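PDB 3KYA: putative phosphatase from Bacteroides thetaiotaomicron, which is of unknown function but may be a phosphatase, and binds zinc ions on a chain that joins an IPT/TIG domain to a probable beta-propeller. Local coordinates for residues K216-P221 against I292-P297; F280-I283 against S288-P291; N141-F146 against E312-I317; S337-D340 against E345-T348; T182-R187 against S222-K227. One frame throughout, in Å; residues are numbered along the deposited sequence. Where two conformers were deposited one is given.

Interaction 1 (K216-P221 against I292-P297); sequences KGDESP and IVKNNP. With ZN (zinc ion), chain B.
Ile292 begins the contact by laying its CD1 methyl against the stem of Glu219, CD1 to CB 3.8 Å. Its carbonyl looks back along its own loop: Ile292 O takes the backbone N-H of Asn295 from one face of its plane and the side-chain amide of Asn296 from the other, Asn296 ND2 lying 3.1 Å from it. Val293 turns to strand 240-246, beside strand 220-227, where its backbone bonds Ala245, so the loop is held on that side as well. At Lys294 the two segments are joined twice. Its backbone N gives a hydrogen bond to a water that in turn donates to Asp218 O, 2.7 Å away, and its side chain crosses to the acids. CG sits in the tight place between the backbone N and the carbonyl carbon (chi1 68°), and from there the chain runs extended so that NZ ends 2.9 Å from Glu219 OE2, on the anti side of that oxygen and 21° out of the carboxylate plane. Asp218 OD1 stands farther off, a long salt bridge of 3.7 Å to Lys294 NZ. The zinc ion is gripped by both oxygens of Glu219, OE1 at 2.4 Å and OE2 at 2.5 Å. OE2 is therefore shared between a metal and an ammonium group, and these two positive charges would probably keep Glu219 ionised and fix the rotation of its carboxylate at this surface site.

Interaction 2 (F280-I283 against S288-P291); sequences FKTI and SWDP
The indole of Trp289 turns an edge of its benzene ring to Thr282, whose OG1 lies in the ring plane 3.8 Å from Trp289 CE3. Away from this contact, Tyr279 meets the same indole in an edge-to-face pair, and the ring nitrogen NE1 is bonded to the carbonyl of Ile243, so the Trp289 ring is held at its polar end too. With CG anti to the backbone N (chi1 179°), the indole is swung so that this edge, and not a face, comes against Thr282. The hydroxyl of Thr282 is not spent on the indole: it is bonded to Asp278 O, one turn back in the helix. The methyl CG2 of Thr282 instead rests on the carbonyl of Ser288, 3.7 Å from its O. These residues belong to a short helix, 276-284, and to the loop that follows it, an excursion between strands 270-274 and 300-305 of one four-stranded antiparallel sheet; the loop folds back along the helix it has just left. An alanine in place of Thr282 would remove both OG1 and CG2, and is likely to open a gap at the indole edge and leave Asp278 O without that bond. Next to Thr282, Ile283 sends CD1 to the root of the tryptophan, 4.0 Å from Trp289 CB, the two side chains crossing at about a right angle.

Interaction 3 (N141-F146 against E312-I317); sequences NGRLAF and EFQIFI
Arg143 meets Gln314 with a guanidinium that the two residues before it have already set in place. Asn141 offers OD1 to Arg143 NH1 at 2.8 Å, in the carbonyl plane of the asparagine and near the plane of the guanidinium. Gly142 gives a second acceptor to the same nitrogen, its O 3.0 Å from Arg143 NH1, which lies well above that carbonyl plane. The side chain of Arg143 can reach back to both because it bends at chi2 (-66°), and this bend also turns NE toward the other strand. Arg143 NE then donates to Gln314 OE1 over 2.9 Å, with guanidinium and amide planes nearly perpendicular, 82° apart. A water completes the join, 2.9 Å from Arg143 NH2 and 2.8 Å from Gln314 OE1. Strands 141-147 and 313-317 each lie at an end of their own antiparallel sheet, and their CA atoms come no closer than 11.0 Å, at Arg143 and Gln314. This fits the innermost strands of two blades of a beta-propeller, bridged by long side chains across the central channel. A leucine in place of Arg143 is likely to leave Asn141 OD1 and Gly142 O without the NH1 they share, and Gln314 OE1 without its bond from NE, in this buried interior. The other end of that amide is held elsewhere, Gln314 NE2 bonding to Asn250 O, while Glu312 pairs with Arg189.

Interaction 4 (S337-D340 against E345-T348); sequences SDYD and EFIT. With ZN (zinc ion), chain C; EDO (1,2-ethanediol), chain I.
Tyr339 drives its ring edge into the face of Phe346, CD1 standing 3.5 Å above the plane over the centre of that ring, with centroids 4.9 Å apart. The two form a non-hydrogen-bonded pair in the antiparallel hairpin of strands 333-340 and 345-352. Flanking it, Ile347 N donates to Asp338 O at 3.0 Å, and Asp340 N to Glu345 O at 2.9 Å; the return bond from Glu345 N is weak. Ser337 adds a short bond of 2.6 Å from OG to Ile347 O. Farther out, Tyr339 OH is bonded to Glu260, Glu345 pairs with Lys301, and Asp338 OD2 takes a hydrogen bond with Tyr68 of the second subunit. At the hairpin end Asp340 OD2 binds zinc at 2.0 Å, while its OD1 accepts hydrogen bonds from the backbone N of Ile342 and Lys343. The turn thus probably fixes the carboxylate's rotation, and Asp340 gives zinc one oxygen; a water and two further atoms complete the site.

Interaction 5 (T182-R187 against S222-K227); sequences TIPTNR and SVYIIK. With EDO (1,2-ethanediol), chain D.
Ile183 packs onto Tyr224 where the loop joining strands 173-178 and 188-193, each in a separate antiparallel sheet, passes over strand 220-227. In a beta-propeller, which these sheets appear to build, such a loop leads from one blade into the next. The main contact is a CH-pi interaction: Ile183 CG1 stands 4.0 Å from the centroid of the Tyr224 ring, only 12° off the ring normal, and so close to directly over its face. Tyr224 is presented with CG anti to the carbonyl carbon (chi1 -69°), its ring also touching Ile211, Ile240 and Leu242 of its own sheet. The remaining apolar contact is made by Pro184, whose CD lies 4.1 Å from Tyr224 CZ. The same carbon also comes close to the hydroxyl, Pro184 CD standing 3.2 Å from Tyr224 OH. The polar interactions hold each segment separately. Ile183 O is bonded to Lys162 NZ. Past the proline, Thr185 OG1 accepts from Arg187 N at 3.1 Å, an ST turn just before strand 188-193. Arg187 forms a salt bridge through NE to Asp159 and bonds a 1,2-ethanediol molecule, probably from the crystallisation liquor, Arg187 NH2 lying 3.1 Å from its O1.

In the fold
The contacts spread over four sheets that look like consecutive propeller blades. Interactions 1 and 5 share strand 220-227, with centres 15 Å apart, and their segments alternate along the chain. Interaction 2 is nested in the loop closed by interaction 1 and touches it through Asn296 and Asp290; it also packs against interaction 5, Phe280 on Ile225. Interaction 3 closes the longest loop, enclosing interactions 1, 2 and 5, and its centre lies about 11 Å from the chain's centre, whereas interactions 1 and 2 are surface contacts with centres 34 and 36 Å from it. Interaction 4 follows on the sheet that interaction 3 reaches, joined to it by Ile317 and Phe346. Zinc is bound at 1 and 4.

Interaction 1 (K216-P221 against I292-P297)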
# COMPACT_ATOMS: atom_id res chain seq x y z
N LYS A 216 -4.01 -1.58 -48.71
CA LYS A 216 -5.02 -0.99 -49.58
C LYS A 216 -5.37 0.42 -49.10
O LYS A 216 -6.52 0.83 -49.17
CB LYS A 216 -6.28 -1.83 -49.59
CG LYS A 216 -6.24 -3.08 -50.45
CD LYS A 216 -7.61 -3.77 -50.49
CE LYS A 216 -8.71 -2.80 -50.85
NZ LYS A 216 -9.95 -3.49 -51.26
N GLY A 217 -4.38 1.16 -48.60
CA GLY A 217 -4.60 2.51 -48.09
C GLY A 217 -5.69 2.56 -47.03
O GLY A 217 -5.70 1.71 -46.13
N ASP A 218 -6.65 3.48 -47.19
CA ASP A 218 -7.73 3.63 -46.20
C ASP A 218 -8.98 2.78 -46.49
O ASP A 218 -10.08 3.09 -46.06
CB ASP A 218 -8.06 5.13 -45.95
CG ASP A 218 -8.12 5.95 -47.22
OD1 ASP A 218 -8.08 5.36 -48.32
OD2 ASP A 218 -8.21 7.20 -47.12
N GLU A 219 -8.80 1.67 -47.21
CA GLU A 219 -9.87 0.70 -47.44
C GLU A 219 -9.31 -0.69 -47.05
O GLU A 219 -9.78 -1.73 -47.54
CB GLU A 219 -10.39 0.74 -48.89
CG GLU A 219 -10.91 2.11 -49.26
CD GLU A 219 -11.59 2.18 -50.62
OE1 GLU A 219 -12.07 1.16 -51.13
OE2 GLU A 219 -11.67 3.30 -51.14
N SER A 220 -8.31 -0.68 -46.18
CA SER A 220 -7.62 -1.89 -45.74
C SER A 220 -8.36 -2.61 -44.61
O SER A 220 -8.82 -1.98 -43.66
CB SER A 220 -6.21 -1.53 -45.24
OG SER A 220 -5.39 -0.95 -46.25
N PRO A 221 -8.49 -3.95 -44.71
CA PRO A 221 -9.12 -4.73 -43.64
C PRO A 221 -8.59 -4.44 -42.22
O PRO A 221 -7.40 -4.20 -42.03
CB PRO A 221 -8.79 -6.16 -44.04
CG PRO A 221 -8.89 -6.11 -45.53
CD PRO A 221 -8.33 -4.76 -45.93
N ILE A 292 -16.37 -1.11 -45.62
CA ILE A 292 -15.59 0.12 -45.79
C ILE A 292 -16.08 1.19 -44.80
O ILE A 292 -17.10 1.83 -45.02
CB ILE A 292 -15.65 0.65 -47.25
CG1 ILE A 292 -15.11 -0.40 -48.23
CG2 ILE A 292 -14.85 1.93 -47.39
CD1 ILE A 292 -13.69 -0.85 -47.95
N VAL A 293 -15.34 1.35 -43.71
CA VAL A 293 -15.69 2.29 -42.64
C VAL A 293 -15.95 3.73 -43.12
O VAL A 293 -16.97 4.33 -42.77
CB VAL A 293 -14.58 2.30 -41.54
CG1 VAL A 293 -14.78 3.45 -40.57
CG2 VAL A 293 -14.54 0.96 -40.78
N LYS A 294 -15.04 4.26 -43.93
CA LYS A 294 -15.16 5.65 -44.39
C LYS A 294 -16.48 5.98 -45.12
O LYS A 294 -16.99 7.09 -45.01
CB LYS A 294 -13.96 6.03 -45.26
CG LYS A 294 -13.90 5.32 -46.61
CD LYS A 294 -12.67 5.75 -47.40
CE LYS A 294 -12.74 5.28 -48.85
NZ LYS A 294 -11.56 5.75 -49.64
N ASN A 295 -17.03 5.01 -45.85
CA ASN A 295 -18.27 5.24 -46.60
C ASN A 295 -19.55 5.06 -45.79
O ASN A 295 -20.64 5.31 -46.31
CB ASN A 295 -18.32 4.30 -47.82
CG ASN A 295 -17.22 4.58 -48.82
OD1 ASN A 295 -16.56 5.62 -48.78
ND2 ASN A 295 -17.01 3.64 -49.74
N ASN A 296 -19.43 4.62 -44.54
CA ASN A 296 -20.61 4.36 -43.72
C ASN A 296 -20.43 4.91 -42.32
O ASN A 296 -20.31 4.14 -41.36
CB ASN A 296 -20.86 2.85 -43.66
CG ASN A 296 -21.15 2.26 -45.02
OD1 ASN A 296 -22.26 2.37 -45.54
ND2 ASN A 296 -20.17 1.55 -45.58
N PRO A 297 -20.42 6.24 -42.18
CA PRO A 297 -20.18 6.86 -40.87
C PRO A 297 -21.27 6.64 -39.83
O PRO A 297 -20.98 6.77 -38.64
CB PRO A 297 -20.04 8.36 -41.20
CG PRO A 297 -20.69 8.54 -42.51
CD PRO A 297 -20.53 7.25 -43.26
ZN ZN B . -13.51 2.48 -52.60
O HOH W 1 -12.46 2.68 -44.89

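Interaction 2 (F280-I283 against S288-P291)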
# COMPACT_ATOMS: atom_id res chain seq x y z
N PHE A 280 -25.55 -8.61 -38.53
CA PHE A 280 -26.33 -9.85 -38.62
C PHE A 280 -27.70 -9.65 -39.27
O PHE A 280 -28.16 -10.54 -39.98
CB PHE A 280 -26.46 -10.51 -37.25
CG PHE A 280 -25.17 -11.08 -36.75
CD1 PHE A 280 -24.60 -12.19 -37.39
CD2 PHE A 280 -24.52 -10.54 -35.66
CE1 PHE A 280 -23.40 -12.71 -36.95
CE2 PHE A 280 -23.33 -11.07 -35.21
CZ PHE A 280 -22.76 -12.15 -35.87
N LYS A 281 -28.33 -8.50 -39.03
CA LYS A 281 -29.61 -8.17 -39.66
C LYS A 281 -29.46 -8.09 -41.19
O LYS A 281 -30.33 -8.56 -41.92
CB LYS A 281 -30.15 -6.84 -39.11
CG LYS A 281 -31.51 -6.41 -39.68
CD LYS A 281 -32.02 -5.14 -39.01
N THR A 282 -28.35 -7.51 -41.65
CA THR A 282 -28.05 -7.37 -43.08
C THR A 282 -27.84 -8.72 -43.77
O THR A 282 -28.39 -8.97 -44.84
CB THR A 282 -26.79 -6.51 -43.31
OG1 THR A 282 -26.97 -5.19 -42.78
CG2 THR A 282 -26.47 -6.42 -44.80
N ILE A 283 -27.04 -9.58 -43.15
CA ILE A 283 -26.75 -10.90 -43.73
C ILE A 283 -27.99 -11.80 -43.67
O ILE A 283 -28.24 -12.56 -44.60
CB ILE A 283 -25.55 -11.59 -43.03
CG1 ILE A 283 -24.29 -10.73 -43.14
CG2 ILE A 283 -25.26 -12.94 -43.67
CD1 ILE A 283 -23.86 -10.38 -44.57
N SER A 288 -26.00 -7.37 -48.69
CA SER A 288 -24.56 -7.29 -48.87
C SER A 288 -24.02 -6.36 -47.80
O SER A 288 -24.48 -5.22 -47.67
CB SER A 288 -24.22 -6.72 -50.25
OG SER A 288 -24.81 -7.49 -51.29
N TRP A 289 -23.07 -6.84 -47.01
CA TRP A 289 -22.45 -6.01 -45.99
C TRP A 289 -21.30 -5.22 -46.59
O TRP A 289 -20.46 -5.79 -47.30
CB TRP A 289 -21.94 -6.87 -44.84
CG TRP A 289 -21.27 -6.10 -43.73
CD1 TRP A 289 -19.93 -6.07 -43.44
CD2 TRP A 289 -21.90 -5.23 -42.79
NE1 TRP A 289 -19.70 -5.26 -42.35
CE2 TRP A 289 -20.90 -4.73 -41.93
CE3 TRP A 289 -23.23 -4.85 -42.57
CZ2 TRP A 289 -21.18 -3.85 -40.89
CZ3 TRP A 289 -23.51 -3.98 -41.53
CH2 TRP A 289 -22.48 -3.49 -40.70
N ASP A 290 -21.26 -3.91 -46.33
CA ASP A 290 -20.17 -3.05 -46.79
C ASP A 290 -19.27 -2.76 -45.58
O ASP A 290 -19.67 -2.02 -44.67
CB ASP A 290 -20.69 -1.73 -47.38
CG ASP A 290 -19.57 -0.85 -47.95
OD1 ASP A 290 -18.39 -1.24 -47.91
OD2 ASP A 290 -19.89 0.25 -48.46
N PRO A 291 -18.05 -3.33 -45.56
CA PRO A 291 -17.12 -3.13 -44.44
C PRO A 291 -16.28 -1.85 -44.51
O PRO A 291 -15.55 -1.54 -43.56
CB PRO A 291 -16.20 -4.34 -44.56
CG PRO A 291 -16.11 -4.57 -46.04
CD PRO A 291 -17.45 -4.19 -46.60

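Interaction 3 (N141-F146 against E312-I317)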
# COMPACT_ATOMS: atom_id res chain seq x y z
N ASN A 141 5.43 -10.96 -30.84
CA ASN A 141 4.58 -10.26 -29.86
C ASN A 141 3.16 -10.83 -29.94
O ASN A 141 2.57 -10.89 -31.02
CB ASN A 141 4.64 -8.75 -30.15
CG ASN A 141 3.95 -7.89 -29.10
OD1 ASN A 141 2.81 -8.13 -28.73
ND2 ASN A 141 4.64 -6.84 -28.65
N GLY A 142 2.61 -11.26 -28.80
CA GLY A 142 1.29 -11.90 -28.80
C GLY A 142 0.28 -11.42 -27.79
O GLY A 142 0.59 -10.62 -26.91
N ARG A 143 -0.97 -11.88 -27.98
CA ARG A 143 -2.08 -11.62 -27.07
C ARG A 143 -2.83 -12.92 -26.81
O ARG A 143 -2.93 -13.79 -27.67
CB ARG A 143 -3.04 -10.58 -27.63
CG ARG A 143 -2.43 -9.19 -27.80
CD ARG A 143 -2.08 -8.56 -26.45
NE ARG A 143 -1.68 -7.16 -26.61
CZ ARG A 143 -0.49 -6.75 -27.04
NH1 ARG A 143 0.47 -7.61 -27.35
NH2 ARG A 143 -0.25 -5.45 -27.14
N LEU A 144 -3.39 -13.02 -25.61
CA LEU A 144 -4.08 -14.21 -25.16
C LEU A 144 -5.59 -14.03 -24.98
O LEU A 144 -6.04 -12.94 -24.62
CB LEU A 144 -3.48 -14.65 -23.82
CG LEU A 144 -2.02 -15.11 -23.78
CD1 LEU A 144 -1.56 -15.32 -22.32
CD2 LEU A 144 -1.79 -16.40 -24.60
N ALA A 145 -6.36 -15.10 -25.20
CA ALA A 145 -7.81 -15.06 -24.95
C ALA A 145 -8.39 -16.45 -24.76
O ALA A 145 -8.13 -17.35 -25.57
CB ALA A 145 -8.55 -14.33 -26.10
N PHE A 146 -9.15 -16.64 -23.68
CA PHE A 146 -9.85 -17.90 -23.46
C PHE A 146 -11.12 -18.02 -24.30
O PHE A 146 -11.79 -17.03 -24.56
CB PHE A 146 -10.39 -18.03 -22.02
CG PHE A 146 -9.35 -18.22 -20.95
CD1 PHE A 146 -8.59 -19.38 -20.89
CD2 PHE A 146 -9.17 -17.26 -19.96
CE1 PHE A 146 -7.65 -19.57 -19.88
CE2 PHE A 146 -8.23 -17.44 -18.96
CZ PHE A 146 -7.47 -18.59 -18.92
N GLU A 312 -0.73 4.03 -31.08
CA GLU A 312 -0.97 2.58 -31.06
C GLU A 312 -1.58 2.17 -29.73
O GLU A 312 -0.91 2.30 -28.69
CB GLU A 312 0.34 1.84 -31.27
CG GLU A 312 0.17 0.34 -31.46
CD GLU A 312 1.47 -0.41 -31.52
OE1 GLU A 312 2.55 0.20 -31.39
OE2 GLU A 312 1.42 -1.64 -31.72
N PHE A 313 -2.80 1.65 -29.74
CA PHE A 313 -3.44 1.30 -28.46
C PHE A 313 -4.53 0.25 -28.52
O PHE A 313 -5.12 0.01 -29.57
CB PHE A 313 -4.04 2.57 -27.79
CG PHE A 313 -5.21 3.18 -28.53
CD1 PHE A 313 -5.01 4.11 -29.54
CD2 PHE A 313 -6.52 2.85 -28.19
CE1 PHE A 313 -6.09 4.68 -30.21
CE2 PHE A 313 -7.61 3.42 -28.86
CZ PHE A 313 -7.39 4.33 -29.88
N GLN A 314 -4.78 -0.36 -27.36
CA GLN A 314 -5.85 -1.32 -27.18
C GLN A 314 -6.80 -0.85 -26.08
O GLN A 314 -6.45 0.02 -25.26
CB GLN A 314 -5.30 -2.72 -26.88
CG GLN A 314 -4.53 -3.27 -28.05
CD GLN A 314 -4.19 -4.73 -27.93
OE1 GLN A 314 -3.88 -5.23 -26.84
NE2 GLN A 314 -4.26 -5.43 -29.05
N ILE A 315 -8.01 -1.42 -26.09
CA ILE A 315 -9.09 -1.04 -25.20
C ILE A 315 -9.41 -2.18 -24.24
O ILE A 315 -9.71 -3.31 -24.68
CB ILE A 315 -10.35 -0.68 -26.02
CG1 ILE A 315 -10.03 0.40 -27.06
CG2 ILE A 315 -11.50 -0.24 -25.12
CD1 ILE A 315 -11.17 0.64 -28.07
N PHE A 316 -9.36 -1.88 -22.95
CA PHE A 316 -9.64 -2.86 -21.88
C PHE A 316 -10.82 -2.35 -21.07
O PHE A 316 -10.71 -1.32 -20.38
CB PHE A 316 -8.40 -3.08 -21.01
CG PHE A 316 -7.16 -3.38 -21.80
CD1 PHE A 316 -6.96 -4.63 -22.37
CD2 PHE A 316 -6.20 -2.39 -22.01
CE1 PHE A 316 -5.85 -4.89 -23.13
CE2 PHE A 316 -5.06 -2.66 -22.76
CZ PHE A 316 -4.89 -3.91 -23.33
N ILE A 317 -11.95 -3.04 -21.17
CA ILE A 317 -13.19 -2.60 -20.53
C ILE A 317 -13.42 -3.30 -19.18
O ILE A 317 -13.24 -4.52 -19.08
CB ILE A 317 -14.41 -2.80 -21.45
CG1 ILE A 317 -14.15 -2.14 -22.82
CG2 ILE A 317 -15.69 -2.26 -20.80
CD1 ILE A 317 -15.24 -2.43 -23.88
O HOH W 2 -1.93 -3.73 -25.58

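Interaction 4 (S337-D340 against E345-T348)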
# COMPACT_ATOMS: atom_id res chain seq x y z
N SER A 337 -11.60 6.12 -19.85
CA SER A 337 -12.81 6.61 -20.48
C SER A 337 -14.06 6.12 -19.73
O SER A 337 -14.20 4.92 -19.48
CB SER A 337 -12.82 6.14 -21.94
OG SER A 337 -14.01 6.47 -22.61
N ASP A 338 -14.96 7.04 -19.37
CA ASP A 338 -16.23 6.69 -18.73
C ASP A 338 -17.27 6.27 -19.78
O ASP A 338 -17.24 6.74 -20.92
CB ASP A 338 -16.76 7.84 -17.89
CG ASP A 338 -15.96 8.06 -16.63
OD1 ASP A 338 -15.99 7.15 -15.76
OD2 ASP A 338 -15.31 9.12 -16.49
N TYR A 339 -18.17 5.37 -19.40
CA TYR A 339 -19.21 4.87 -20.30
C TYR A 339 -20.56 5.48 -19.98
O TYR A 339 -21.06 5.35 -18.87
CB TYR A 339 -19.31 3.35 -20.15
CG TYR A 339 -20.18 2.65 -21.18
CD1 TYR A 339 -19.71 2.42 -22.47
CD2 TYR A 339 -21.45 2.16 -20.84
CE1 TYR A 339 -20.48 1.72 -23.43
CE2 TYR A 339 -22.23 1.46 -21.79
CZ TYR A 339 -21.73 1.25 -23.07
OH TYR A 339 -22.48 0.56 -24.01
N ASP A 340 -21.16 6.15 -20.96
CA ASP A 340 -22.50 6.72 -20.79
C ASP A 340 -23.48 5.58 -21.00
O ASP A 340 -23.64 5.09 -22.12
CB ASP A 340 -22.76 7.86 -21.79
CG ASP A 340 -24.13 8.49 -21.61
OD1 ASP A 340 -25.09 7.77 -21.27
OD2 ASP A 340 -24.27 9.73 -21.81
N GLU A 345 -22.24 4.44 -25.11
CA GLU A 345 -20.99 4.82 -25.75
C GLU A 345 -19.98 5.29 -24.71
O GLU A 345 -20.36 5.86 -23.69
CB GLU A 345 -21.18 6.02 -26.68
CG GLU A 345 -22.15 5.84 -27.83
CD GLU A 345 -22.32 7.11 -28.66
OE1 GLU A 345 -21.80 8.17 -28.27
OE2 GLU A 345 -23.00 7.03 -29.70
N PHE A 346 -18.70 5.10 -25.01
CA PHE A 346 -17.65 5.68 -24.20
C PHE A 346 -17.53 7.17 -24.56
O PHE A 346 -17.91 7.58 -25.66
CB PHE A 346 -16.33 4.97 -24.45
CG PHE A 346 -16.26 3.63 -23.81
CD1 PHE A 346 -16.09 3.54 -22.44
CD2 PHE A 346 -16.39 2.46 -24.56
CE1 PHE A 346 -16.05 2.30 -21.81
CE2 PHE A 346 -16.35 1.23 -23.94
CZ PHE A 346 -16.19 1.15 -22.56
N ILE A 347 -17.03 7.97 -23.62
CA ILE A 347 -16.84 9.41 -23.83
C ILE A 347 -15.34 9.74 -23.87
O ILE A 347 -14.51 8.93 -23.43
CB ILE A 347 -17.60 10.27 -22.78
CG1 ILE A 347 -16.98 10.19 -21.39
CG2 ILE A 347 -19.06 9.87 -22.67
CD1 ILE A 347 -17.71 11.08 -20.39
N THR A 348 -15.02 10.91 -24.40
CA THR A 348 -13.64 11.36 -24.55
C THR A 348 -12.79 10.98 -23.33
O THR A 348 -13.13 11.34 -22.20
CB THR A 348 -13.57 12.89 -24.78
OG1 THR A 348 -14.32 13.21 -25.95
CG2 THR A 348 -12.15 13.34 -24.95
ZN ZN C . -26.10 10.47 -21.26
C1 EDO I . -15.22 9.75 -12.19
O1 EDO I . -16.31 9.14 -12.87
C2 EDO I . -13.92 9.39 -12.89
O2 EDO I . -13.99 9.69 -14.28
O HOH W 3 -14.04 9.70 -20.10
O HOH W 4 -25.63 12.48 -21.34

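Interaction 5 (T182-R187 against S222-K227)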
# COMPACT_ATOMS: atom_id res chain seq x y z
N THR A 182 -7.14 -16.44 -45.80
CA THR A 182 -7.67 -15.29 -46.54
C THR A 182 -7.26 -13.94 -45.93
O THR A 182 -7.45 -12.92 -46.57
CB THR A 182 -9.22 -15.35 -46.68
OG1 THR A 182 -9.84 -15.22 -45.40
CG2 THR A 182 -9.66 -16.65 -47.35
N ILE A 183 -6.71 -13.93 -44.71
CA ILE A 183 -6.25 -12.67 -44.09
C ILE A 183 -4.98 -12.22 -44.82
O ILE A 183 -4.09 -13.03 -45.09
CB ILE A 183 -6.08 -12.80 -42.55
CG1 ILE A 183 -7.47 -13.00 -41.93
CG2 ILE A 183 -5.42 -11.57 -41.95
CD1 ILE A 183 -7.49 -13.05 -40.39
N PRO A 184 -4.90 -10.92 -45.19
CA PRO A 184 -3.81 -10.40 -46.02
C PRO A 184 -2.51 -10.05 -45.33
O PRO A 184 -1.63 -9.44 -45.95
CB PRO A 184 -4.41 -9.12 -46.60
CG PRO A 184 -5.41 -8.70 -45.63
CD PRO A 184 -5.93 -9.91 -44.94
N THR A 185 -2.35 -10.44 -44.07
CA THR A 185 -1.15 -10.11 -43.33
C THR A 185 -0.95 -11.10 -42.19
O THR A 185 -1.88 -11.83 -41.82
CB THR A 185 -1.26 -8.69 -42.72
OG1 THR A 185 -0.07 -8.40 -41.99
CG2 THR A 185 -2.45 -8.60 -41.79
N ASN A 186 0.27 -11.11 -41.66
CA ASN A 186 0.59 -11.94 -40.50
C ASN A 186 0.59 -11.11 -39.20
O ASN A 186 0.95 -11.61 -38.12
CB ASN A 186 1.90 -12.72 -40.70
CG ASN A 186 3.13 -11.84 -40.86
OD1 ASN A 186 3.11 -10.65 -40.58
ND2 ASN A 186 4.22 -12.44 -41.30
N ARG A 187 0.17 -9.84 -39.31
CA ARG A 187 0.10 -8.94 -38.16
C ARG A 187 -1.28 -9.06 -37.49
O ARG A 187 -2.15 -8.23 -37.70
CB ARG A 187 0.36 -7.49 -38.58
CG ARG A 187 1.71 -7.26 -39.26
CD ARG A 187 2.08 -5.79 -39.20
NE ARG A 187 2.28 -5.40 -37.80
CZ ARG A 187 2.34 -4.15 -37.35
NH1 ARG A 187 2.21 -3.13 -38.17
NH2 ARG A 187 2.52 -3.93 -36.06
N SER A 222 -9.52 -4.42 -41.27
CA SER A 222 -9.23 -4.18 -39.87
C SER A 222 -9.71 -5.30 -38.96
O SER A 222 -8.97 -5.73 -38.08
CB SER A 222 -9.89 -2.89 -39.41
OG SER A 222 -9.34 -1.79 -40.10
N VAL A 223 -10.95 -5.75 -39.16
CA VAL A 223 -11.55 -6.78 -38.29
C VAL A 223 -12.32 -7.87 -39.07
O VAL A 223 -13.13 -7.58 -39.96
CB VAL A 223 -12.55 -6.16 -37.27
CG1 VAL A 223 -12.99 -7.20 -36.23
CG2 VAL A 223 -11.96 -4.89 -36.58
N TYR A 224 -12.05 -9.12 -38.71
CA TYR A 224 -12.74 -10.27 -39.27
C TYR A 224 -13.56 -10.96 -38.19
O TYR A 224 -13.29 -10.81 -36.98
CB TYR A 224 -11.74 -11.28 -39.87
CG TYR A 224 -11.04 -10.80 -41.12
CD1 TYR A 224 -9.92 -9.98 -41.05
CD2 TYR A 224 -11.49 -11.18 -42.38
CE1 TYR A 224 -9.27 -9.55 -42.21
CE2 TYR A 224 -10.85 -10.73 -43.54
CZ TYR A 224 -9.73 -9.92 -43.44
OH TYR A 224 -9.09 -9.48 -44.58
N ILE A 225 -14.55 -11.74 -38.63
CA ILE A 225 -15.40 -12.52 -37.74
C ILE A 225 -15.38 -13.98 -38.20
O ILE A 225 -15.59 -14.26 -39.39
CB ILE A 225 -16.82 -11.90 -37.65
CG1 ILE A 225 -17.58 -12.47 -36.46
CG2 ILE A 225 -17.62 -12.09 -38.99
CD1 ILE A 225 -18.83 -11.68 -36.08
N ILE A 226 -15.12 -14.89 -37.26
CA ILE A 226 -14.98 -16.34 -37.54
C ILE A 226 -16.04 -17.13 -36.78
O ILE A 226 -16.11 -17.08 -35.56
CB ILE A 226 -13.60 -16.86 -37.13
CG1 ILE A 226 -12.49 -16.04 -37.78
CG2 ILE A 226 -13.45 -18.36 -37.49
CD1 ILE A 226 -11.08 -16.42 -37.36
N LYS A 227 -16.87 -17.88 -37.51
CA LYS A 227 -17.98 -18.61 -36.91
C LYS A 227 -17.60 -20.00 -36.41
O LYS A 227 -16.96 -20.79 -37.11
CB LYS A 227 -19.11 -18.73 -37.93
CG LYS A 227 -20.42 -19.26 -37.36
CD LYS A 227 -21.50 -19.30 -38.43
CE LYS A 227 -22.84 -19.64 -37.84
NZ LYS A 227 -23.84 -19.77 -38.93
C1 EDO D . 1.27 0.32 -35.93
O1 EDO D . 1.34 -1.11 -35.81
C2 EDO D . 0.50 0.71 -37.18
O2 EDO D . -0.91 0.55 -36.99